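Local structure of ORF 37 (3FHD) at residues 142-147 / 229-234; 238-243 / 403-408; 264-269 / 397-402. The protein cuts viral DNA as a metal-dependent endonuclease and exonuclease, acting on double- and single-stranded substrates and processing branched viral DNA so that mature linear genomes can be produced. One frame throughout, in Å; residues are numbered along the deposited sequence.

Contact 1: residues 142-147 / 229-234; sequences CLVERA and FMQSPQ
Glu145 and Met230 run side by side in the same direction, and their methylenes make the main apolar touch of this contact, CG of Glu145 lying 3.5 Å from CG of Met230. Beside them the helix backbone approaches the carbonyl of Phe229: CA of Glu145 sits 3.6 Å from O of Phe229, a CA-H...O contact with a bent angle of 126° at the hydrogen. On the preceding residue, Val144 CG1 lies 3.4 Å from the amide nitrogen NE2 of Gln231, the two side chains crossing at about a right angle. That amide is held from outside the pair, NE2 by Asn89 and OE1 by Arg85, so the valine packs against a group whose rotation is already fixed.

The glutamate is steered in a similar way. Its chain bends at chi2 (-84°), which carries the carboxylate away from the strand and into the side-on grip of Arg146: NE reaches OE1 and NH1 reaches OE2, both at 2.7 Å. The NH1 bond is nearly straight, at 177°, and uses the syn lone pair of OE2. Gly228 N also binds OE2, while NH1 continues to Asp226 O, tying Glu145 and Arg146 to the residues that precede Phe229. No hydrogen bond joins the two segments directly; this is buried helix-on-strand packing, setting helix 134-147 against the edge strand 230-231 of the small three-stranded mixed sheet.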
loop_
_atom_site.group_PDB
_atom_site.type_symbol
_atom_site.label_atom_id
_atom_site.label_comp_id
_atom_site.label_asym_id
_atom_site.label_seq_id
_atom_site.Cartn_x
_atom_site.Cartn_y
_atom_site.Cartn_z
ATOM N N CYS A 142 -2.743 1.594 15.172
ATOM C CA CYS A 142 -3.933 2.320 14.732
ATOM C C CYS A 142 -3.781 3.830 14.918
ATOM O O CYS A 142 -4.246 4.608 14.072
ATOM C CB CYS A 142 -5.170 1.840 15.487
ATOM S SG CYS A 142 -5.737 0.215 14.932
ATOM N N LEU A 143 -3.163 4.240 16.023
ATOM C CA LEU A 143 -2.960 5.675 16.274
ATOM C C LEU A 143 -1.951 6.273 15.297
ATOM O O LEU A 143 -2.146 7.393 14.810
ATOM C CB LEU A 143 -2.520 5.902 17.728
ATOM C CG LEU A 143 -3.577 5.811 18.842
ATOM C CD1 LEU A 143 -2.808 6.015 20.139
ATOM C CD2 LEU A 143 -4.772 6.809 18.733
ATOM N N VAL A 144 -0.909 5.508 14.995
ATOM C CA VAL A 144 0.108 5.875 13.985
ATOM C C VAL A 144 -0.493 6.017 12.566
ATOM O O VAL A 144 -0.172 6.981 11.835
ATOM C CB VAL A 144 1.327 4.912 14.020
ATOM C CG1 VAL A 144 2.245 5.158 12.809
ATOM C CG2 VAL A 144 2.094 5.099 15.379
ATOM N N GLU A 145 -1.337 5.059 12.188
ATOM C CA GLU A 145 -2.108 5.145 10.949
ATOM C C GLU A 145 -2.893 6.444 10.847
ATOM O O GLU A 145 -2.806 7.139 9.825
ATOM C CB GLU A 145 -3.056 3.909 10.775
ATOM C CG GLU A 145 -3.806 3.904 9.417
ATOM C CD GLU A 145 -5.102 4.750 9.396
ATOM O OE1 GLU A 145 -5.797 4.854 10.433
ATOM O OE2 GLU A 145 -5.436 5.322 8.328
ATOM N N ARG A 146 -3.673 6.765 11.886
ATOM C CA ARG A 146 -4.464 8.002 11.917
ATOM C C ARG A 146 -3.574 9.252 11.824
ATOM O O ARG A 146 -3.906 10.191 11.096
ATOM C CB ARG A 146 -5.390 8.030 13.146
ATOM C CG ARG A 146 -6.622 7.086 13.035
ATOM C CD ARG A 146 -7.671 7.566 12.000
ATOM N NE ARG A 146 -7.323 7.130 10.648
ATOM C CZ ARG A 146 -7.853 7.583 9.511
ATOM N NH1 ARG A 146 -7.419 7.105 8.352
ATOM N NH2 ARG A 146 -8.825 8.484 9.506
ATOM N N ALA A 147 -2.432 9.235 12.505
ATOM C CA ALA A 147 -1.472 10.348 12.495
ATOM C C ALA A 147 -0.796 10.595 11.132
ATOM O O ALA A 147 -0.164 11.640 10.918
ATOM C CB ALA A 147 -0.411 10.101 13.544
ATOM N N PHE A 229 -0.124 4.880 7.381
ATOM C CA PHE A 229 0.723 3.724 7.287
ATOM C C PHE A 229 0.416 2.744 8.446
ATOM O O PHE A 229 0.491 3.116 9.607
ATOM C CB PHE A 229 2.192 4.144 7.387
ATOM C CG PHE A 229 3.133 3.038 6.985
ATOM C CD1 PHE A 229 3.057 2.468 5.707
ATOM C CD2 PHE A 229 4.066 2.559 7.879
ATOM C CE1 PHE A 229 3.957 1.416 5.323
ATOM C CE2 PHE A 229 4.938 1.544 7.530
ATOM C CZ PHE A 229 4.876 0.968 6.261
ATOM N N MET A 230 0.045 1.521 8.092
ATOM C CA MET A 230 -0.346 0.504 9.052
ATOM C C MET A 230 0.791 -0.483 9.242
ATOM O O MET A 230 0.958 -1.378 8.408
ATOM C CB MET A 230 -1.563 -0.246 8.525
ATOM C CG MET A 230 -2.794 0.654 8.568
ATOM S SD MET A 230 -4.288 0.123 7.725
ATOM C CE MET A 230 -3.677 -0.813 6.375
ATOM N N GLN A 231 1.534 -0.340 10.343
ATOM C CA GLN A 231 2.592 -1.279 10.698
ATOM C C GLN A 231 1.911 -2.589 11.206
ATOM O O GLN A 231 0.789 -2.534 11.765
ATOM C CB GLN A 231 3.451 -0.673 11.814
ATOM C CG GLN A 231 4.077 0.686 11.457
ATOM C CD GLN A 231 4.646 1.411 12.679
ATOM O OE1 GLN A 231 5.850 1.324 12.962
ATOM N NE2 GLN A 231 3.781 2.132 13.406
ATOM N N SER A 232 2.549 -3.739 11.022
ATOM C CA SER A 232 2.123 -4.976 11.685
ATOM C C SER A 232 2.355 -4.931 13.206
ATOM O O SER A 232 3.497 -4.871 13.658
ATOM C CB SER A 232 2.837 -6.223 11.107
ATOM O OG SER A 232 2.675 -7.336 12.011
ATOM N N PRO A 233 1.274 -5.002 14.022
ATOM C CA PRO A 233 1.506 -5.008 15.480
ATOM C C PRO A 233 2.096 -6.320 15.991
ATOM O O PRO A 233 2.621 -6.362 17.105
ATOM C CB PRO A 233 0.105 -4.767 16.065
ATOM C CG PRO A 233 -0.847 -5.288 14.975
ATOM C CD PRO A 233 -0.156 -4.993 13.675
ATOM N N GLN A 234 2.007 -7.388 15.205
ATOM C CA GLN A 234 2.456 -8.686 15.681
ATOM C C GLN A 234 3.947 -8.912 15.443
ATOM O O GLN A 234 4.579 -9.593 16.225
ATOM C CB GLN A 234 1.636 -9.811 15.064
ATOM C CG GLN A 234 0.154 -9.831 15.505
ATOM C CD GLN A 234 -0.000 -10.083 17.002
ATOM O OE1 GLN A 234 0.513 -9.328 17.842
ATOM N NE2 GLN A 234 -0.704 -11.144 17.343
#

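Contact 2: residues 238-243 / 403-408; sequences FGVSLD and SSIVEE. With MG (magnesium ion), chain E; SO4 (sulfate ion), chain B.
With chi1 at -64°, Ile405 sends CG1 anti to its carbonyl carbon and CG2 anti to its backbone N, placing CG1 and CG2 against the two methyls of Val240. The valine turns CG1 to meet Ile405 CG1 at 4.0 Å, while its CG2 lies 3.9 Å from Ile405 CB and equally close to Ile405 CG2. Running opposite ways, the two side chains touch along their flanks. Ile405 also extends CD1 to CB of Phe238, 4.2 Å away; the Phe238 side chain also touches Leu475 and Ala478 of helix 468-489. Gly239, between Phe238 and Val240, brings its CA near Ile405 CG1. Further along, Leu242 CD1 reaches Val406 CG2 at 3.9 Å, the contact there being between single methyls.

Strand 238-240 thus crosses helical segment 403-408 almost perpendicularly, the axes of the two short segments being 8.3 Å apart at an angle of 94°. In this PD-(D/E)XK nuclease the small three-stranded sheet leads into the metal site, the same segment passing from the apolar packing directly to the metal: Asp243 OD2 binds magnesium at 2.4 Å, with Glu266 and Ile267 as the other protein ligands.

On the strand's other flank a sulfate, probably from the crystallisation liquor, is held by the backbone and side chain of Ser241. Ser241 N donates to sulfate O3 at 3.1 Å with an angle of 154°, and Ser241 OG donates to sulfate O4 at 2.8 Å. Arg161, Ser167 and Ser168 bind the same anion.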
loop_
_atom_site.group_PDB
_atom_site.type_symbol
_atom_site.label_atom_id
_atom_site.label_comp_id
_atom_site.label_asym_id
_atom_site.label_seq_id
_atom_site.Cartn_x
_atom_site.Cartn_y
_atom_site.Cartn_z
ATOM N N PHE A 238 6.656 -5.723 8.832
ATOM C CA PHE A 238 5.819 -5.465 7.657
ATOM C C PHE A 238 4.870 -4.273 7.905
ATOM O O PHE A 238 4.523 -3.953 9.042
ATOM C CB PHE A 238 4.943 -6.652 7.274
ATOM C CG PHE A 238 5.682 -7.904 6.919
ATOM C CD1 PHE A 238 6.445 -7.961 5.750
ATOM C CD2 PHE A 238 5.557 -9.076 7.731
ATOM C CE1 PHE A 238 7.117 -9.155 5.385
ATOM C CE2 PHE A 238 6.226 -10.281 7.363
ATOM C CZ PHE A 238 7.016 -10.297 6.206
ATOM N N GLY A 239 4.444 -3.634 6.813
ATOM C CA GLY A 239 3.444 -2.580 6.893
ATOM C C GLY A 239 2.959 -2.188 5.509
ATOM O O GLY A 239 3.653 -2.416 4.504
ATOM N N VAL A 240 1.780 -1.585 5.451
ATOM C CA VAL A 240 1.188 -1.131 4.208
ATOM C C VAL A 240 0.468 0.222 4.385
ATOM O O VAL A 240 0.092 0.623 5.518
ATOM C CB VAL A 240 0.169 -2.152 3.614
ATOM C CG1 VAL A 240 0.774 -3.563 3.471
ATOM C CG2 VAL A 240 -1.067 -2.247 4.467
ATOM N N SER A 241 0.279 0.936 3.279
ATOM C CA SER A 241 -0.798 1.930 3.280
ATOM C C SER A 241 -1.793 1.453 2.207
ATOM O O SER A 241 -1.406 0.750 1.255
ATOM C CB SER A 241 -0.298 3.359 3.004
ATOM O OG SER A 241 0.360 3.403 1.758
ATOM N N LEU A 242 -3.065 1.776 2.372
ATOM C CA LEU A 242 -4.040 1.385 1.395
ATOM C C LEU A 242 -4.459 2.584 0.556
ATOM O O LEU A 242 -4.429 3.708 1.039
ATOM C CB LEU A 242 -5.261 0.803 2.080
ATOM C CG LEU A 242 -5.077 -0.397 3.055
ATOM C CD1 LEU A 242 -6.400 -0.766 3.692
ATOM C CD2 LEU A 242 -4.467 -1.625 2.357
ATOM N N ASP A 243 -4.879 2.338 -0.677
ATOM C CA ASP A 243 -5.356 3.455 -1.511
ATOM C C ASP A 243 -6.813 3.791 -1.175
ATOM O O ASP A 243 -7.144 4.961 -0.996
ATOM C CB ASP A 243 -5.229 3.122 -3.004
ATOM C CG ASP A 243 -3.791 2.911 -3.444
ATOM O OD1 ASP A 243 -2.867 3.266 -2.692
ATOM O OD2 ASP A 243 -3.579 2.399 -4.547
ATOM N N SER A 403 -3.538 -7.593 2.051
ATOM C CA SER A 403 -4.510 -8.510 2.632
ATOM C C SER A 403 -4.075 -9.056 4.014
ATOM O O SER A 403 -4.889 -9.167 4.926
ATOM C CB SER A 403 -4.896 -9.704 1.685
ATOM O OG SER A 403 -3.843 -10.662 1.569
ATOM N N SER A 404 -2.797 -9.397 4.158
ATOM C CA SER A 404 -2.263 -9.951 5.405
ATOM C C SER A 404 -2.357 -8.928 6.552
ATOM O O SER A 404 -2.752 -9.297 7.686
ATOM C CB SER A 404 -0.793 -10.352 5.196
ATOM O OG SER A 404 -0.752 -11.449 4.293
ATOM N N ILE A 405 -2.033 -7.666 6.251
ATOM C CA ILE A 405 -2.100 -6.600 7.255
ATOM C C ILE A 405 -3.546 -6.266 7.615
ATOM O O ILE A 405 -3.874 -6.164 8.800
ATOM C CB ILE A 405 -1.317 -5.327 6.892
ATOM C CG1 ILE A 405 0.207 -5.611 6.805
ATOM C CG2 ILE A 405 -1.698 -4.133 7.854
ATOM C CD1 ILE A 405 0.799 -6.165 8.081
ATOM N N VAL A 406 -4.409 -6.111 6.614
ATOM C CA VAL A 406 -5.858 -5.907 6.881
ATOM C C VAL A 406 -6.458 -7.012 7.770
ATOM O O VAL A 406 -7.231 -6.760 8.708
ATOM C CB VAL A 406 -6.676 -5.776 5.560
ATOM C CG1 VAL A 406 -8.167 -5.820 5.865
ATOM C CG2 VAL A 406 -6.382 -4.467 4.875
ATOM N N GLU A 407 -6.156 -8.271 7.436
ATOM C CA GLU A 407 -6.690 -9.405 8.193
ATOM C C GLU A 407 -6.132 -9.557 9.610
ATOM O O GLU A 407 -6.856 -9.968 10.524
ATOM C CB GLU A 407 -6.576 -10.688 7.368
ATOM C CG GLU A 407 -7.600 -10.677 6.217
ATOM C CD GLU A 407 -7.231 -11.572 5.045
ATOM O OE1 GLU A 407 -6.389 -12.499 5.239
ATOM O OE2 GLU A 407 -7.785 -11.337 3.930
ATOM N N GLU A 408 -4.870 -9.181 9.781
ATOM C CA GLU A 408 -4.231 -9.054 11.109
ATOM C C GLU A 408 -4.969 -8.037 11.998
ATOM O O GLU A 408 -5.303 -8.360 13.136
ATOM C CB GLU A 408 -2.743 -8.677 10.930
ATOM C CG GLU A 408 -1.871 -8.595 12.239
ATOM C CD GLU A 408 -0.416 -8.174 11.907
ATOM O OE1 GLU A 408 -0.073 -8.174 10.720
ATOM O OE2 GLU A 408 0.401 -7.839 12.808
HETATM MG MG MG E . -1.636 2.730 -5.905
HETATM S S SO4 B . 2.856 0.802 0.452
HETATM O O1 SO4 B . 4.263 0.496 0.243
HETATM O O2 SO4 B . 2.188 0.875 -0.852
HETATM O O3 SO4 B . 2.320 -0.289 1.238
HETATM O O4 SO4 B . 2.730 1.997 1.246
#

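Contact 3: residues 264-269 / 397-402. With MG (magnesium ion), chain E; SO4 (sulfate ion), chain B.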
loop_
_atom_site.group_PDB
_atom_site.type_symbol
_atom_site.label_atom_id
_atom_site.label_comp_id
_atom_site.label_asym_id
_atom_site.label_seq_id
_atom_site.Cartn_x
_atom_site.Cartn_y
_atom_site.Cartn_z
ATOM N N VAL A 264 -11.333 -3.940 -0.504
ATOM C CA VAL A 264 -10.075 -3.162 -0.503
ATOM C C VAL A 264 -9.551 -3.008 -1.942
ATOM O O VAL A 264 -9.404 -4.009 -2.658
ATOM C CB VAL A 264 -9.015 -3.780 0.484
ATOM C CG1 VAL A 264 -7.691 -3.010 0.420
ATOM C CG2 VAL A 264 -9.592 -3.821 1.927
ATOM N N TYR A 265 -9.213 -1.772 -2.358
ATOM C CA TYR A 265 -8.707 -1.529 -3.726
ATOM C C TYR A 265 -7.296 -0.904 -3.778
ATOM O O TYR A 265 -7.025 0.091 -3.085
ATOM C CB TYR A 265 -9.651 -0.604 -4.533
ATOM C CG TYR A 265 -11.091 -1.053 -4.711
ATOM C CD1 TYR A 265 -11.579 -1.412 -5.968
ATOM C CD2 TYR A 265 -11.987 -1.060 -3.627
ATOM C CE1 TYR A 265 -12.923 -1.803 -6.129
ATOM C CE2 TYR A 265 -13.317 -1.427 -3.782
ATOM C CZ TYR A 265 -13.779 -1.802 -5.029
ATOM O OH TYR A 265 -15.088 -2.190 -5.178
ATOM N N GLU A 266 -6.401 -1.532 -4.539
ATOM C CA GLU A 266 -5.121 -0.958 -4.895
ATOM C C GLU A 266 -5.286 -0.260 -6.276
ATOM O O GLU A 266 -5.668 -0.898 -7.232
ATOM C CB GLU A 266 -4.057 -2.054 -4.941
ATOM C CG GLU A 266 -2.692 -1.628 -5.461
ATOM C CD GLU A 266 -2.078 -0.415 -4.733
ATOM O OE1 GLU A 266 -2.135 -0.285 -3.471
ATOM O OE2 GLU A 266 -1.475 0.401 -5.446
ATOM N N ILE A 267 -4.979 1.029 -6.344
ATOM C CA ILE A 267 -5.241 1.828 -7.556
ATOM C C ILE A 267 -3.962 1.950 -8.397
ATOM O O ILE A 267 -2.910 2.223 -7.847
ATOM C CB ILE A 267 -5.813 3.220 -7.169
ATOM C CG1 ILE A 267 -7.241 3.074 -6.649
ATOM C CG2 ILE A 267 -5.741 4.243 -8.365
ATOM C CD1 ILE A 267 -7.703 4.212 -5.799
ATOM N N LYS A 268 -4.040 1.693 -9.713
ATOM C CA LYS A 268 -2.894 1.899 -10.638
ATOM C C LYS A 268 -3.376 2.740 -11.831
ATOM O O LYS A 268 -4.539 2.654 -12.193
ATOM C CB LYS A 268 -2.369 0.557 -11.192
ATOM C CG LYS A 268 -1.918 -0.443 -10.123
ATOM C CD LYS A 268 -0.716 0.139 -9.368
ATOM C CE LYS A 268 -0.322 -0.777 -8.216
ATOM N NZ LYS A 268 0.666 -0.127 -7.328
ATOM N N CYS A 269 -2.517 3.556 -12.408
ATOM C CA CYS A 269 -2.890 4.286 -13.629
ATOM C C CYS A 269 -1.991 3.855 -14.761
ATOM O O CYS A 269 -0.797 3.586 -14.532
ATOM C CB CYS A 269 -2.828 5.791 -13.397
ATOM S SG CYS A 269 -3.803 6.350 -12.015
ATOM N N TYR A 397 1.745 -9.494 -5.435
ATOM C CA TYR A 397 2.461 -9.523 -4.164
ATOM C C TYR A 397 2.114 -8.296 -3.283
ATOM O O TYR A 397 2.049 -8.404 -2.078
ATOM C CB TYR A 397 3.970 -9.480 -4.453
ATOM C CG TYR A 397 4.501 -10.822 -4.852
ATOM C CD1 TYR A 397 5.219 -11.603 -3.941
ATOM C CD2 TYR A 397 4.241 -11.350 -6.124
ATOM C CE1 TYR A 397 5.709 -12.878 -4.302
ATOM C CE2 TYR A 397 4.700 -12.637 -6.487
ATOM C CZ TYR A 397 5.434 -13.389 -5.560
ATOM O OH TYR A 397 5.916 -14.651 -5.892
ATOM N N GLN A 398 1.983 -7.133 -3.902
ATOM C CA GLN A 398 1.558 -5.919 -3.176
ATOM C C GLN A 398 0.203 -6.073 -2.478
ATOM O O GLN A 398 0.088 -5.769 -1.295
ATOM C CB GLN A 398 1.549 -4.699 -4.126
ATOM C CG GLN A 398 1.005 -3.430 -3.462
ATOM C CD GLN A 398 1.355 -2.170 -4.234
ATOM O OE1 GLN A 398 1.394 -2.178 -5.478
ATOM N NE2 GLN A 398 1.644 -1.090 -3.503
ATOM N N VAL A 399 -0.806 -6.563 -3.199
ATOM C CA VAL A 399 -2.140 -6.727 -2.624
ATOM C C VAL A 399 -2.122 -7.887 -1.614
ATOM O O VAL A 399 -2.878 -7.881 -0.637
ATOM C CB VAL A 399 -3.223 -6.921 -3.730
ATOM C CG1 VAL A 399 -4.621 -7.015 -3.104
ATOM C CG2 VAL A 399 -3.187 -5.757 -4.728
ATOM N N LEU A 400 -1.279 -8.892 -1.877
ATOM C CA LEU A 400 -1.107 -10.036 -0.971
ATOM C C LEU A 400 -0.703 -9.503 0.402
ATOM O O LEU A 400 -1.312 -9.887 1.414
ATOM C CB LEU A 400 -0.039 -11.020 -1.505
ATOM C CG LEU A 400 0.019 -12.371 -0.772
ATOM C CD1 LEU A 400 0.501 -13.502 -1.701
ATOM C CD2 LEU A 400 0.827 -12.308 0.495
ATOM N N LEU A 401 0.338 -8.673 0.452
ATOM C CA LEU A 401 0.713 -8.092 1.763
ATOM C C LEU A 401 -0.365 -7.192 2.404
ATOM O O LEU A 401 -0.551 -7.230 3.620
ATOM C CB LEU A 401 2.062 -7.362 1.718
ATOM C CG LEU A 401 2.627 -6.931 3.089
ATOM C CD1 LEU A 401 2.943 -8.178 4.008
ATOM C CD2 LEU A 401 3.902 -6.038 2.927
ATOM N N GLN A 402 -1.053 -6.366 1.602
ATOM C CA GLN A 402 -2.143 -5.562 2.117
ATOM C C GLN A 402 -3.235 -6.466 2.690
ATOM O O GLN A 402 -3.798 -6.137 3.744
ATOM C CB GLN A 402 -2.753 -4.628 1.052
ATOM C CG GLN A 402 -1.775 -3.672 0.438
ATOM C CD GLN A 402 -2.367 -2.836 -0.691
ATOM O OE1 GLN A 402 -3.560 -2.886 -0.967
ATOM N NE2 GLN A 402 -1.516 -2.072 -1.333
HETATM MG MG MG E . -1.636 2.730 -5.905
HETATM S S SO4 B . 2.856 0.802 0.452
HETATM O O1 SO4 B . 4.263 0.496 0.243
HETATM O O2 SO4 B . 2.188 0.875 -0.852
HETATM O O3 SO4 B . 2.320 -0.289 1.238
HETATM O O4 SO4 B . 2.730 1.997 1.246
HETATM O O HOH W 1 -4.764 -0.474 -1.458
#
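The E-X-K part of the PD-(D/E)XK nuclease motif lies on strand 264-269, as Glu266, Ile267 and Lys268, and here it faces helix 397-402 beside the bound magnesium. The short segments run roughly antiparallel, at 149° with axes 9.7 Å apart. Glu266 OE2 and the carbonyl O of Ile267 both coordinate the metal at 2.4 Å, and Asp243 supplies the remaining protein ligand.

The helix grips the other carboxylate oxygen. Gln402 NE2 donates to Glu266 OE1 over 2.9 Å with an angle of 170°; the acceptor lies in the amide plane, but the donor stands above the carboxylate plane. CG of Glu266 is anti to the backbone N (chi1 173°) and the chain bends at chi2, which brings the carboxylate up between metal and helix. At the base of this side chain, CB of Glu266 packs on CG2 of Val399 at 3.8 Å.

Gln398 lies differently: its amide stacks over the carboxylate, with the planes nearly parallel. Lys268 NZ joins the two groups, forming a salt bridge with Glu266 OE2, which it meets from above the carboxylate plane, and donating to Gln398 OE1. OE2 thus meets both the magnesium and NZ of Lys268. Gln402 is a second-shell residue of the magnesium; Gln398 bonds to Lys268, itself bonded to the ligand Glu266. A water links the strand backbone to the helix, lying 2.8 Å from Tyr265 O and 2.7 Å from Gln402 OE1.

In the fold
Contacts 1 and 2 have centres 10 Å apart and share the small sheet in which strands 230-231 and 238-240 are antiparallel neighbours; Met230 N and Val240 O are close enough for a probable backbone hydrogen bond. Contacts 2 and 3, about 9 Å apart between centres, both use helix 394-412, and contact 3 is nested within the chain loop closed by contact 2. Contact 1 closes before either opens, and its centre lies about 18 Å from that of contact 3. The helix therefore spans from the small sheet to strand 262-269 of the eight-stranded sheet, while Asp243 from contact 2 and Glu266 and Ile267 from contact 3 converge on one magnesium.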